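Basic helix-loop-helix, putative, expressed (Oryza sativa subsp. japonica, PDB 5LW0) binds ADP-ribose through the macrodomain described here, part of a longer APL protein that probably acts in DNA repair linked to ADP-ribosylation. Local coordinates at residues S56-D61 with K213-A218; L89-A94 with F104-G109; Q113-S116 with L120-N123; P194-N197 with C203-N206. All blocks are in the same frame, centred on the assembly; numbering follows the deposited sequence. Where two conformers were deposited one is given.

Interaction 1. Residues S56-D61 with K213-A218. With PO4 (phosphate ion), chain E.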
loop_
_atom_site.group_PDB
_atom_site.type_symbol
_atom_site.label_atom_id
_atom_site.label_comp_id
_atom_site.label_asym_id
_atom_site.label_seq_id
_atom_site.Cartn_x
_atom_site.Cartn_y
_atom_site.Cartn_z
ATOM N N SER A 56 -7.273 -10.579 4.126
ATOM C CA SER A 56 -6.317 -10.714 5.204
ATOM C C SER A 56 -5.429 -11.980 5.012
ATOM O O SER A 56 -4.252 -11.960 5.337
ATOM C CB SER A 56 -7.037 -10.667 6.577
ATOM O OG SER A 56 -7.986 -11.731 6.704
ATOM N N ASP A 57 -5.993 -13.080 4.481
ATOM C CA ASP A 57 -5.223 -14.234 4.180
ATOM C C ASP A 57 -4.161 -13.884 3.133
ATOM O O ASP A 57 -2.999 -14.364 3.192
ATOM C CB ASP A 57 -6.104 -15.345 3.516
ATOM C CG ASP A 57 -7.080 -16.034 4.478
ATOM O OD1 ASP A 57 -6.911 -15.985 5.685
ATOM O OD2 ASP A 57 -7.986 -16.749 3.942
ATOM N N ILE A 58 -4.584 -13.152 2.110
ATOM C CA ILE A 58 -3.687 -12.808 1.000
ATOM C C ILE A 58 -2.537 -11.875 1.456
ATOM O O ILE A 58 -1.381 -12.098 1.094
ATOM C CB ILE A 58 -4.478 -12.212 -0.164
ATOM C CG1 ILE A 58 -5.303 -13.330 -0.791
ATOM C CG2 ILE A 58 -3.574 -11.570 -1.223
ATOM C CD1 ILE A 58 -6.312 -12.851 -1.776
ATOM N N ILE A 59 -2.876 -10.892 2.293
ATOM C CA ILE A 59 -1.842 -9.976 2.843
ATOM C C ILE A 59 -0.757 -10.785 3.553
ATOM O O ILE A 59 0.454 -10.622 3.314
ATOM C CB ILE A 59 -2.452 -8.934 3.838
ATOM C CG1 ILE A 59 -3.284 -7.885 3.097
ATOM C CG2 ILE A 59 -1.333 -8.188 4.575
ATOM C CD1 ILE A 59 -4.238 -7.106 3.956
ATOM N N VAL A 60 -1.168 -11.639 4.462
ATOM C CA VAL A 60 -0.226 -12.377 5.274
ATOM C C VAL A 60 0.601 -13.359 4.460
ATOM O O VAL A 60 1.810 -13.502 4.654
ATOM C CB VAL A 60 -0.931 -13.052 6.473
ATOM C CG1 VAL A 60 -0.063 -14.041 7.129
ATOM C CG2 VAL A 60 -1.434 -12.004 7.475
ATOM N N ASP A 61 -0.009 -14.000 3.480
ATOM C CA ASP A 61 0.775 -14.849 2.571
ATOM C C ASP A 61 1.755 -14.083 1.720
ATOM O O ASP A 61 2.879 -14.520 1.534
ATOM C CB ASP A 61 -0.142 -15.687 1.711
ATOM C CG ASP A 61 -0.806 -16.847 2.516
ATOM O OD1 ASP A 61 -0.340 -17.203 3.652
ATOM O OD2 ASP A 61 -1.817 -17.368 2.058
ATOM N N LYS A 213 -6.236 -14.040 -7.198
ATOM C CA LYS A 213 -4.988 -14.000 -7.984
ATOM C C LYS A 213 -4.536 -12.559 -8.192
ATOM O O LYS A 213 -3.346 -12.249 -8.010
ATOM C CB LYS A 213 -5.201 -14.722 -9.325
ATOM C CG LYS A 213 -4.014 -14.681 -10.285
ATOM C CD LYS A 213 -4.444 -15.367 -11.604
ATOM C CE LYS A 213 -3.582 -14.996 -12.758
ATOM N NZ LYS A 213 -2.370 -15.815 -12.773
ATOM N N ILE A 214 -5.450 -11.682 -8.573
ATOM C CA ILE A 214 -5.074 -10.303 -8.898
ATOM C C ILE A 214 -4.628 -9.556 -7.624
ATOM O O ILE A 214 -3.701 -8.758 -7.661
ATOM C CB ILE A 214 -6.215 -9.582 -9.603
ATOM C CG1 ILE A 214 -6.461 -10.230 -10.985
ATOM C CG2 ILE A 214 -5.917 -8.118 -9.784
ATOM C CD1 ILE A 214 -7.599 -9.621 -11.729
ATOM N N LEU A 215 -5.278 -9.815 -6.486
ATOM C CA LEU A 215 -4.838 -9.127 -5.246
ATOM C C LEU A 215 -3.460 -9.647 -4.825
ATOM O O LEU A 215 -2.604 -8.849 -4.419
ATOM C CB LEU A 215 -5.861 -9.305 -4.140
ATOM C CG LEU A 215 -5.566 -8.509 -2.848
ATOM C CD1 LEU A 215 -5.608 -7.062 -3.095
ATOM C CD2 LEU A 215 -6.529 -8.896 -1.766
ATOM N N HIS A 216 -3.216 -10.968 -4.930
ATOM C CA HIS A 216 -1.860 -11.548 -4.711
ATOM C C HIS A 216 -0.862 -10.813 -5.584
ATOM O O HIS A 216 0.203 -10.396 -5.125
ATOM C CB HIS A 216 -1.818 -13.046 -5.072
ATOM C CG HIS A 216 -2.070 -13.971 -3.928
ATOM N ND1 HIS A 216 -1.131 -14.198 -2.952
ATOM C CD2 HIS A 216 -3.117 -14.825 -3.660
ATOM C CE1 HIS A 216 -1.617 -15.078 -2.075
ATOM N NE2 HIS A 216 -2.821 -15.464 -2.480
ATOM N N GLU A 217 -1.176 -10.715 -6.882
ATOM C CA GLU A 217 -0.285 -10.028 -7.841
ATOM C C GLU A 217 -0.033 -8.556 -7.471
ATOM O O GLU A 217 1.085 -8.094 -7.623
ATOM C CB GLU A 217 -0.859 -10.121 -9.288
ATOM C CG GLU A 217 -0.772 -11.499 -9.882
ATOM C CD GLU A 217 -1.497 -11.611 -11.248
ATOM O OE1 GLU A 217 -2.510 -10.919 -11.459
ATOM O OE2 GLU A 217 -1.096 -12.460 -12.064
ATOM N N ALA A 218 -1.064 -7.853 -7.025
ATOM C CA ALA A 218 -0.932 -6.440 -6.611
ATOM C C ALA A 218 0.045 -6.326 -5.466
ATOM O O ALA A 218 0.968 -5.496 -5.490
ATOM C CB ALA A 218 -2.282 -5.852 -6.196
HETATM P P PO4 E . -3.895 -17.801 -0.294
HETATM O O1 PO4 E . -4.932 -18.229 0.747
HETATM O O2 PO4 E . -3.021 -18.982 -0.715
HETATM O O3 PO4 E . -4.607 -17.284 -1.555
HETATM O O4 PO4 E . -2.979 -16.719 0.338
#
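Ile58 meets both Leu215 and His216 where helix 52-69 runs past helix 208-230, and both of its branches touch both residues. The methyl CG2, the branch set anti to the backbone N, sits squarely over one face of the His216 imidazole, 3.9 Å from the ring centroid and 6° off the normal, a CH-pi contact. The other branch passes the edge of the same ring, with Ile58 CG1 3.7 Å from His216 NE2. Beyond it Ile58 CD1 packs on Leu215 CD2 at 4.0 Å, and CG2 reaches that leucine methyl as well. One side chain thus touches two successive residues of the facing helix.

One turn further on, Asp61 offers its CB to the ring edge, 4.1 Å from His216 CE1, while its OD1 forms a salt bridge with Lys97. A phosphate ion, probably from the crystallisation liquor, also lies at the ring edge: His216 NE2 donates to PO4 O3 at 2.7 Å, nearly straight at 166°. Methyl over the face and anion at the edge together are likely to limit rotation of the imidazole. Leu215 also touches Phe50 of a loop.

The segment axes approach to 9.6 Å and cross at -37°, the close oblique packing of neighbouring helices that cover one face of the central sheet in the three-layer alpha/beta/alpha macrodomain fold.

Interaction 2. Residues L89-A94 with F104-G109; sequences LVKEKA and FFTFVG
Val90 of helix 85-96 sets its CG1 methyl against the rim of the Phe104 ring, 3.7 Å from CZ and near the ring plane, so the aromatic is met at its edge. That methyl is placed by the first torsion of the valine, which puts CG1 anti to the backbone N (chi1 166°). The same CG1 also reaches the next residue of the strand to face the helix, lying 4.0 Å from Thr106 CG2. One turn along the helix, Ala94 CB approaches Phe104 CE2 obliquely at 4.2 Å.

At the outer border the contact changes character. The aliphatic part of Lys91 crosses the Thr106 side chain at about a right angle, with Lys91 CG 3.5 Å from Thr106 OG1; methylenes rather than the amine do the touching. Thr106 and Phe104 alternate with Phe105 and Phe107, which pack on Val76 of strand 74-79. Leu77 of that strand touches both Val90 and Phe104, while Val63 of helix 52-69 also touches the phenylalanine.

Helix and strand segments run nearly antiparallel, 159° apart, with axes 8.9 Å from each other. This is the return half of a beta-alpha-beta crossover: strand 74-79 leads into helix 85-96, and the edge strand 104-108 completes the beta-alpha-beta unit of the macrodomain.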
loop_
_atom_site.group_PDB
_atom_site.type_symbol
_atom_site.label_atom_id
_atom_site.label_comp_id
_atom_site.label_asym_id
_atom_site.label_seq_id
_atom_site.Cartn_x
_atom_site.Cartn_y
_atom_site.Cartn_z
ATOM N N LEU A 89 -7.855 -8.836 11.751
ATOM C CA LEU A 89 -7.701 -10.079 11.057
ATOM C C LEU A 89 -6.289 -10.356 10.713
ATOM O O LEU A 89 -5.786 -11.474 10.863
ATOM C CB LEU A 89 -8.556 -10.100 9.792
ATOM C CG LEU A 89 -10.101 -10.170 9.989
ATOM C CD1 LEU A 89 -10.845 -9.810 8.741
ATOM C CD2 LEU A 89 -10.489 -11.529 10.465
ATOM N N VAL A 90 -5.589 -9.341 10.199
ATOM C CA VAL A 90 -4.214 -9.554 9.837
ATOM C C VAL A 90 -3.370 -9.869 11.044
ATOM O O VAL A 90 -2.503 -10.757 10.991
ATOM C CB VAL A 90 -3.683 -8.373 9.023
ATOM C CG1 VAL A 90 -2.188 -8.400 8.915
ATOM C CG2 VAL A 90 -4.317 -8.373 7.643
ATOM N N LYS A 91 -3.598 -9.177 12.146
ATOM C CA LYS A 91 -2.820 -9.487 13.404
ATOM C C LYS A 91 -2.987 -10.969 13.788
ATOM O O LYS A 91 -2.030 -11.626 14.132
ATOM C CB LYS A 91 -3.278 -8.588 14.554
ATOM C CG LYS A 91 -2.738 -7.214 14.459
ATOM C CD LYS A 91 -2.896 -6.509 15.799
ATOM C CE LYS A 91 -3.844 -5.423 15.718
ATOM N NZ LYS A 91 -4.043 -4.785 17.073
ATOM N N GLU A 92 -4.222 -11.456 13.746
ATOM C CA GLU A 92 -4.537 -12.830 14.173
ATOM C C GLU A 92 -3.821 -13.836 13.278
ATOM O O GLU A 92 -3.144 -14.753 13.752
ATOM C CB GLU A 92 -6.028 -13.096 14.014
ATOM C CG GLU A 92 -6.920 -12.599 15.090
ATOM C CD GLU A 92 -8.400 -12.839 14.766
ATOM O OE1 GLU A 92 -8.699 -13.408 13.688
ATOM O OE2 GLU A 92 -9.257 -12.461 15.588
ATOM N N LYS A 93 -3.873 -13.569 11.986
ATOM C CA LYS A 93 -3.280 -14.451 11.011
ATOM C C LYS A 93 -1.764 -14.373 10.989
ATOM O O LYS A 93 -1.098 -15.402 10.809
ATOM C CB LYS A 93 -3.875 -14.212 9.645
ATOM C CG LYS A 93 -5.381 -14.531 9.650
ATOM C CD LYS A 93 -6.077 -14.144 8.387
ATOM C CE LYS A 93 -7.558 -14.549 8.523
ATOM N NZ LYS A 93 -8.338 -14.323 7.303
ATOM N N ALA A 94 -1.191 -13.166 11.186
ATOM C CA ALA A 94 0.214 -13.061 11.227
ATOM C C ALA A 94 0.808 -13.808 12.413
ATOM O O ALA A 94 1.856 -14.407 12.299
ATOM C CB ALA A 94 0.628 -11.607 11.271
ATOM N N PHE A 104 7.452 -7.267 10.022
ATOM C CA PHE A 104 6.078 -6.863 9.642
ATOM C C PHE A 104 5.279 -6.589 10.892
ATOM O O PHE A 104 5.296 -7.393 11.871
ATOM C CB PHE A 104 5.355 -8.000 8.881
ATOM C CG PHE A 104 3.896 -7.743 8.672
ATOM C CD1 PHE A 104 3.507 -6.774 7.768
ATOM C CD2 PHE A 104 2.951 -8.319 9.516
ATOM C CE1 PHE A 104 2.167 -6.443 7.631
ATOM C CE2 PHE A 104 1.608 -7.977 9.410
ATOM C CZ PHE A 104 1.228 -7.022 8.464
ATOM N N PHE A 105 4.526 -5.503 10.878
ATOM C CA PHE A 105 3.551 -5.248 11.881
ATOM C C PHE A 105 2.439 -4.379 11.366
ATOM O O PHE A 105 2.560 -3.812 10.291
ATOM C CB PHE A 105 4.150 -4.720 13.182
ATOM C CG PHE A 105 5.012 -3.543 13.037
ATOM C CD1 PHE A 105 4.483 -2.251 13.017
ATOM C CD2 PHE A 105 6.380 -3.699 12.955
ATOM C CE1 PHE A 105 5.312 -1.138 12.964
ATOM C CE2 PHE A 105 7.215 -2.601 12.858
ATOM C CZ PHE A 105 6.670 -1.304 12.851
ATOM N N THR A 106 1.349 -4.287 12.132
ATOM C CA THR A 106 0.226 -3.376 11.773
ATOM C C THR A 106 0.372 -2.102 12.583
ATOM O O THR A 106 1.001 -2.099 13.669
ATOM C CB THR A 106 -1.126 -3.998 12.061
ATOM O OG1 THR A 106 -1.308 -4.196 13.481
ATOM C CG2 THR A 106 -1.339 -5.310 11.311
ATOM N N PHE A 107 -0.250 -1.030 12.122
ATOM C CA PHE A 107 -0.104 0.262 12.769
ATOM C C PHE A 107 -1.342 1.068 12.487
ATOM O O PHE A 107 -1.766 1.169 11.364
ATOM C CB PHE A 107 1.141 0.966 12.246
ATOM C CG PHE A 107 1.571 2.192 13.045
ATOM C CD1 PHE A 107 2.320 2.080 14.156
ATOM C CD2 PHE A 107 1.225 3.462 12.585
ATOM C CE1 PHE A 107 2.764 3.236 14.823
ATOM C CE2 PHE A 107 1.670 4.598 13.221
ATOM C CZ PHE A 107 2.363 4.469 14.379
ATOM N N VAL A 108 -1.888 1.677 13.536
ATOM C CA VAL A 108 -3.056 2.569 13.392
ATOM C C VAL A 108 -2.607 3.986 13.121
ATOM O O VAL A 108 -1.831 4.587 13.896
ATOM C CB VAL A 108 -3.909 2.583 14.659
ATOM C CG1 VAL A 108 -5.139 3.506 14.462
ATOM C CG2 VAL A 108 -4.338 1.213 15.023
ATOM N N GLY A 109 -3.071 4.544 12.025
ATOM C CA GLY A 109 -2.681 5.881 11.674
ATOM C C GLY A 109 -3.101 6.296 10.301
ATOM O O GLY A 109 -3.599 5.502 9.540
#

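Interaction 3. Residues Q113-S116 with L120-N123; sequences QLQS and LRCN
In the loop joining strand 104-108 to strand 124-128, the chain doubles back so that Leu114 and Leu120 meet through their backbones. Leu120 N donates to Leu114 O at 2.9 Å. Next to this link the side chains spread to two sides.

Leu114 supplies the inner one. Its CB lies 3.4 Å from Leu120 O, and its CD1 methyl ends 3.9 Å from Cys122 SG. The Leu114 and Cys122 side chains also touch Ala39 of strand 37-40, so the loop is seated on the central sheet of the macrodomain just before the chain enters strand 124-128. Phe107 of strand 104-108 packs against Leu114 and Leu120, joining the same loop to an edge strand of the sheet.

On the outer side, Gln115 and Arg121 lie alongside each other and point the same way. The aliphatic CB to CD run of Arg121 is flanked by the end of the glutamine, whose amide plane is turned 69° from the guanidinium. With CG anti to the backbone N (chi1 -171°), the extended arginine carries NE to Asn123 OD1 at 2.6 Å, in a bent bond of 136°, and NH2 on to the carbonyl of Gly184. A leucine here would probably leave the Gly184 carbonyl without this donor and cost Asn123 OD1 one of its two partners, the other being Ser34 OG.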
loop_
_atom_site.group_PDB
_atom_site.type_symbol
_atom_site.label_atom_id
_atom_site.label_comp_id
_atom_site.label_asym_id
_atom_site.label_seq_id
_atom_site.Cartn_x
_atom_site.Cartn_y
_atom_site.Cartn_z
ATOM N N GLN A 113 0.391 10.913 7.607
ATOM C CA GLN A 113 0.868 11.570 8.804
ATOM C C GLN A 113 1.593 10.581 9.733
ATOM O O GLN A 113 1.497 10.671 10.999
ATOM C CB GLN A 113 -0.301 12.187 9.566
ATOM C CG GLN A 113 -1.106 13.198 8.751
ATOM C CD GLN A 113 -2.189 13.920 9.581
ATOM O OE1 GLN A 113 -1.900 14.795 10.357
ATOM N NE2 GLN A 113 -3.420 13.514 9.408
ATOM N N LEU A 114 2.355 9.650 9.150
ATOM C CA LEU A 114 2.969 8.671 9.970
ATOM C C LEU A 114 4.051 9.244 10.920
ATOM O O LEU A 114 4.180 8.754 12.001
ATOM C CB LEU A 114 3.582 7.546 9.110
ATOM C CG LEU A 114 2.505 6.702 8.485
ATOM C CD1 LEU A 114 3.113 5.796 7.409
ATOM C CD2 LEU A 114 1.714 5.934 9.503
ATOM N N GLN A 115 4.893 10.148 10.435
ATOM C CA GLN A 115 5.968 10.719 11.275
ATOM C C GLN A 115 5.382 11.736 12.249
ATOM O O GLN A 115 5.587 11.626 13.478
ATOM C CB GLN A 115 7.039 11.353 10.433
ATOM C CG GLN A 115 8.130 12.022 11.270
ATOM C CD GLN A 115 9.325 12.413 10.435
ATOM O OE1 GLN A 115 9.208 13.181 9.465
ATOM N NE2 GLN A 115 10.489 11.914 10.807
ATOM N N SER A 116 4.552 12.630 11.735
ATOM C CA SER A 116 4.063 13.774 12.564
ATOM C C SER A 116 3.064 13.338 13.641
ATOM O O SER A 116 3.219 13.717 14.838
ATOM C CB SER A 116 3.460 14.886 11.680
ATOM O OG SER A 116 2.334 14.414 10.946
ATOM N N LEU A 120 6.283 7.498 13.611
ATOM C CA LEU A 120 6.963 6.389 12.922
ATOM C C LEU A 120 7.384 6.859 11.564
ATOM O O LEU A 120 6.534 7.000 10.707
ATOM C CB LEU A 120 6.019 5.204 12.799
ATOM C CG LEU A 120 6.559 3.885 12.166
ATOM C CD1 LEU A 120 7.437 3.139 13.107
ATOM C CD2 LEU A 120 5.410 2.972 11.728
ATOM N N ARG A 121 8.658 7.010 11.313
ATOM C CA ARG A 121 9.013 7.459 9.932
ATOM C C ARG A 121 9.130 6.309 8.987
ATOM O O ARG A 121 9.793 5.263 9.269
ATOM C CB ARG A 121 10.226 8.437 9.777
ATOM C CG ARG A 121 10.410 9.047 8.300
ATOM C CD ARG A 121 11.777 9.820 8.134
ATOM N NE ARG A 121 12.121 10.007 6.692
ATOM C CZ ARG A 121 12.980 10.910 6.189
ATOM N NH1 ARG A 121 13.605 11.763 7.011
ATOM N NH2 ARG A 121 13.169 11.010 4.810
ATOM N N CYS A 122 8.409 6.487 7.921
ATOM C CA CYS A 122 8.366 5.509 6.778
ATOM C C CYS A 122 8.566 6.306 5.523
ATOM O O CYS A 122 7.714 7.091 5.134
ATOM C CB CYS A 122 7.032 4.653 6.637
ATOM S SG CYS A 122 6.460 3.855 8.170
ATOM N N ASN A 123 9.640 5.995 4.791
ATOM C CA ASN A 123 9.999 6.813 3.588
ATOM C C ASN A 123 9.198 6.429 2.347
ATOM O O ASN A 123 9.088 7.202 1.406
ATOM C CB ASN A 123 11.478 6.703 3.246
ATOM C CG ASN A 123 12.381 7.425 4.221
ATOM O OD1 ASN A 123 12.002 7.756 5.317
ATOM N ND2 ASN A 123 13.630 7.577 3.821
#

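Interaction 4. Residues P194-N197 with C203-N206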
loop_
_atom_site.group_PDB
_atom_site.type_symbol
_atom_site.label_atom_id
_atom_site.label_comp_id
_atom_site.label_asym_id
_atom_site.label_seq_id
_atom_site.Cartn_x
_atom_site.Cartn_y
_atom_site.Cartn_z
ATOM N N PRO A 194 -7.775 -5.570 -7.429
ATOM C CA PRO A 194 -9.037 -6.009 -8.070
ATOM C C PRO A 194 -10.195 -5.287 -7.549
ATOM O O PRO A 194 -10.265 -4.901 -6.320
ATOM C CB PRO A 194 -9.104 -7.490 -7.699
ATOM C CG PRO A 194 -8.360 -7.604 -6.435
ATOM C CD PRO A 194 -7.234 -6.604 -6.551
ATOM N N ASN A 195 -11.195 -5.093 -8.401
ATOM C CA ASN A 195 -12.378 -4.405 -7.975
ATOM C C ASN A 195 -13.586 -5.388 -7.941
ATOM O O ASN A 195 -13.828 -6.101 -8.896
ATOM C CB ASN A 195 -12.690 -3.241 -8.892
ATOM C CG ASN A 195 -14.042 -2.685 -8.648
ATOM O OD1 ASN A 195 -14.428 -2.409 -7.531
ATOM N ND2 ASN A 195 -14.828 -2.541 -9.735
ATOM N N MET A 196 -14.209 -5.460 -6.767
ATOM C CA MET A 196 -15.485 -6.201 -6.568
ATOM C C MET A 196 -16.725 -5.333 -6.519
ATOM O O MET A 196 -17.818 -5.853 -6.315
ATOM C CB MET A 196 -15.430 -6.937 -5.256
ATOM C CG MET A 196 -14.551 -8.095 -5.243
ATOM S SD MET A 196 -14.797 -9.341 -6.586
ATOM C CE MET A 196 -13.032 -9.107 -6.873
ATOM N N ASN A 197 -16.562 -4.020 -6.588
ATOM C CA ASN A 197 -17.656 -3.045 -6.492
ATOM C C ASN A 197 -18.278 -2.796 -7.917
ATOM O O ASN A 197 -17.569 -2.399 -8.868
ATOM C CB ASN A 197 -17.110 -1.733 -5.948
ATOM C CG ASN A 197 -18.183 -0.728 -5.656
ATOM O OD1 ASN A 197 -19.305 -0.852 -6.135
ATOM N ND2 ASN A 197 -17.845 0.284 -4.902
ATOM N N CYS A 203 -15.133 -4.389 -12.680
ATOM C CA CYS A 203 -15.742 -5.227 -11.565
ATOM C C CYS A 203 -15.626 -6.703 -11.900
ATOM O O CYS A 203 -15.902 -7.111 -13.046
ATOM C CB CYS A 203 -17.213 -4.879 -11.289
ATOM S SG CYS A 203 -18.005 -5.874 -9.957
ATOM N N LEU A 204 -15.184 -7.508 -10.923
ATOM C CA LEU A 204 -14.959 -8.935 -11.143
ATOM C C LEU A 204 -16.213 -9.791 -10.830
ATOM O O LEU A 204 -16.181 -10.998 -10.963
ATOM C CB LEU A 204 -13.738 -9.443 -10.362
ATOM C CG LEU A 204 -12.413 -8.991 -11.000
ATOM C CD1 LEU A 204 -11.275 -9.263 -10.058
ATOM C CD2 LEU A 204 -12.137 -9.695 -12.305
ATOM N N LYS A 205 -17.281 -9.139 -10.413
ATOM C CA LYS A 205 -18.553 -9.827 -10.147
ATOM C C LYS A 205 -18.361 -11.103 -9.287
ATOM O O LYS A 205 -18.803 -12.220 -9.656
ATOM C CB LYS A 205 -19.292 -10.106 -11.451
ATOM C CG LYS A 205 -19.940 -8.828 -12.001
ATOM C CD LYS A 205 -21.220 -9.054 -12.791
ATOM C CE LYS A 205 -21.995 -7.746 -12.916
ATOM N NZ LYS A 205 -22.783 -7.675 -14.177
ATOM N N ASN A 206 -17.676 -10.929 -8.153
ATOM C CA ASN A 206 -17.391 -12.052 -7.223
ATOM C C ASN A 206 -16.725 -13.300 -7.829
ATOM O O ASN A 206 -16.814 -14.415 -7.229
ATOM C CB ASN A 206 -18.673 -12.453 -6.486
ATOM C CG ASN A 206 -19.167 -11.369 -5.534
ATOM O OD1 ASN A 206 -18.562 -10.309 -5.394
ATOM N ND2 ASN A 206 -20.241 -11.665 -4.829
HETATM O O HOH W 1 -18.499 -8.329 -7.412
#
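An Asx turn shapes the loop between strand 187-192 and helix 208-230, and it presents Asn195 to Cys203 and Leu204. Asn195 OD1 accepts from Asn197 N at 2.8 Å, the donor standing well above the carbonyl plane, while the same amide gives ND2 to Asn197 O. Both polar atoms of the amide are therefore tied to the backbone two residues on, and ND2 makes a further bond to Pro201 O. The first torsion of Asn195 (168°) swings the amide away from its own N and beside Cys203, ND2 being 3.4 Å from Cys203 CA. A leucine here would probably leave Asn197 N without its acceptor and the Asn197 and Pro201 carbonyls without their donor, so that the loop would be freer to shift against Cys203.

The backbones join where Leu204 N donates to Asn195 O at 2.8 Å. Such cross-bracing closes an irregular excursion of the macrodomain, beyond the strand and ahead of its last helix, with the Asn195 side chain about 7 Å from the bound ADP-ribose.

Apolar contacts fill the other flank. Met196 bends at chi2 (-52°) and chi3, which brings CE back to Leu204 CB at 3.6 Å, and Leu204 CD1 reaches Pro194 CB at 3.7 Å. Pro194 also rests on Ile214 and Leu215 of helix 208-230. One water donates to both Met196 O and Asn206 OD1. Within 203-206 itself, Cys203 SG accepts from Lys205 N at 3.4 Å.

The four contacts illustrate how one sheet with helices on its faces is tied together at several levels. Interaction 1 spans the largest separation of the four, and interactions 2, 3 and 4 follow in series inside it. Interactions 1 and 2 have centres 14 Å apart: a salt bridge from Lys93 to Asp57 and a probable hydrogen bond to Ser56 tie helix 85-96 to helix 52-69, which packs on helix 208-230. Interactions 3 and 4, centres 32 Å apart, lie on opposite sides of the chain's centre. Gly109 of interaction 2 touches the ADP-ribose, and Leu215, Leu114 and Asn195 each come within about 7 Å, so the contacts probably frame its pocket.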